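PDB 3LDU: putative methylase, which probably methylates guanine bases of ribosomal RNA, binds GTP, and joins a THUMP RNA-binding module to a Rossmann-like methyltransferase domain. Local coordinates for residues L108-T111 and P112-Q115. Sequence-based numbering, arbitrary orientation.
Sequences LYST and PDVQ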
loop_
_atom_site.group_PDB
_atom_site.type_symbol
_atom_site.label_atom_id
_atom_site.label_comp_id
_atom_site.label_asym_id
_atom_site.label_seq_id
_atom_site.Cartn_x
_atom_site.Cartn_y
_atom_site.Cartn_z
ATOM N N LEU A 108 -7.277 19.168 20.443
ATOM C CA LEU A 108 -5.993 19.650 19.932
ATOM C C LEU A 108 -5.946 19.544 18.405
ATOM O O LEU A 108 -5.243 18.693 17.853
ATOM C CB LEU A 108 -4.838 18.871 20.558
ATOM C CG LEU A 108 -4.829 18.840 22.093
ATOM C CD1 LEU A 108 -3.645 18.020 22.579
ATOM C CD2 LEU A 108 -4.804 20.254 22.673
ATOM N N TYR A 109 -6.703 20.414 17.734
ATOM C CA TYR A 109 -6.878 20.315 16.287
ATOM C C TYR A 109 -5.782 21.015 15.497
ATOM O O TYR A 109 -5.612 20.761 14.304
ATOM C CB TYR A 109 -8.237 20.888 15.882
ATOM C CG TYR A 109 -8.432 22.323 16.299
ATOM C CD1 TYR A 109 -7.923 23.363 15.534
ATOM C CD2 TYR A 109 -9.110 22.638 17.460
ATOM C CE1 TYR A 109 -8.095 24.675 15.909
ATOM C CE2 TYR A 109 -9.285 23.954 17.849
ATOM C CZ TYR A 109 -8.782 24.964 17.066
ATOM O OH TYR A 109 -8.958 26.266 17.453
ATOM N N SER A 110 -5.036 21.905 16.141
ATOM C CA SER A 110 -3.983 22.612 15.421
ATOM C C SER A 110 -2.715 21.769 15.317
ATOM O O SER A 110 -1.895 21.753 16.243
ATOM C CB SER A 110 -3.660 23.936 16.101
ATOM O OG SER A 110 -2.671 24.608 15.343
ATOM N N THR A 111 -2.546 21.077 14.194
ATOM C CA THR A 111 -1.442 20.128 14.072
ATOM C C THR A 111 -0.040 20.740 14.176
ATOM O O THR A 111 0.859 20.108 14.730
ATOM C CB THR A 111 -1.567 19.221 12.824
ATOM O OG1 THR A 111 -1.575 20.011 11.627
ATOM C CG2 THR A 111 -2.863 18.409 12.896
ATOM N N PRO A 112 0.165 21.958 13.643
ATOM C CA PRO A 112 1.533 22.477 13.790
ATOM C C PRO A 112 1.889 22.734 15.253
ATOM O O PRO A 112 3.058 22.589 15.623
ATOM C CB PRO A 112 1.502 23.789 13.001
ATOM C CG PRO A 112 0.373 23.593 11.991
ATOM C CD PRO A 112 -0.654 22.789 12.740
ATOM N N ASP A 113 0.906 23.108 16.069
ATOM C CA ASP A 113 1.147 23.305 17.499
ATOM C C ASP A 113 1.375 21.983 18.222
ATOM O O ASP A 113 2.200 21.901 19.153
ATOM C CB ASP A 113 0.013 24.096 18.143
ATOM C CG ASP A 113 -0.041 25.523 17.639
ATOM O OD1 ASP A 113 1.015 26.198 17.658
ATOM O OD2 ASP A 113 -1.125 25.961 17.200
ATOM N N VAL A 114 0.663 20.947 17.781
ATOM C CA VAL A 114 0.885 19.596 18.291
ATOM C C VAL A 114 2.341 19.199 18.019
ATOM O O VAL A 114 3.032 18.667 18.898
ATOM C CB VAL A 114 -0.075 18.580 17.641
ATOM C CG1 VAL A 114 0.393 17.143 17.868
ATOM C CG2 VAL A 114 -1.500 18.780 18.149
ATOM N N GLN A 115 2.807 19.476 16.806
ATOM C CA GLN A 115 4.172 19.140 16.411
ATOM C C GLN A 115 5.191 19.867 17.281
ATOM O O GLN A 115 6.162 19.258 17.725
ATOM C CB GLN A 115 4.439 19.481 14.944
ATOM C CG GLN A 115 3.699 18.604 13.929
ATOM C CD GLN A 115 3.933 19.121 12.511
ATOM O OE1 GLN A 115 3.334 20.110 12.102
ATOM N NE2 GLN A 115 4.844 18.481 11.778
HETATM O O HOH W 1 1.034 20.136 10.792
#
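With Ser110 OG trans to its own backbone N (chi1 -178°) and Asp113 CG beside its backbone N, the hydroxyl and the carboxylate meet at the N-terminus of helix 111-129 in the THUMP domain. Ser110 is the N-cap residue, yet its side chain caps no amide: OG donates to Asp113 OD2 at 2.8 Å, arriving from above the carboxylate plane, 40° out of it. The backbone carbonyl of Ser110 begins the helical bonding in the usual way. Val114 N reaches Ser110 O at 3.1 Å, in the carbonyl plane, whereas the bond from Asp113 N to the same oxygen is weak, its N-H...O angle being 122°. The next bond in the series runs from Gln115 N to Thr111 O, 2.9 Å. Deeper in the fold, Val114 CG2 lies 4.1 Å from Leu108 CB, and Phe74 of helix 74-82 touches both side chains; Val114 also packs on Val147 and Ile149 of strand 145-150, which seats the helix start against the sheet. Gln115 NE2 is hydrogen-bonded to Ile98 O, at the start of strand 98-104. The other end of that amide is bridged to the first turn: a water donates to Gln115 OE1 at 2.6 Å and sits 2.7 Å from Thr111 OG1.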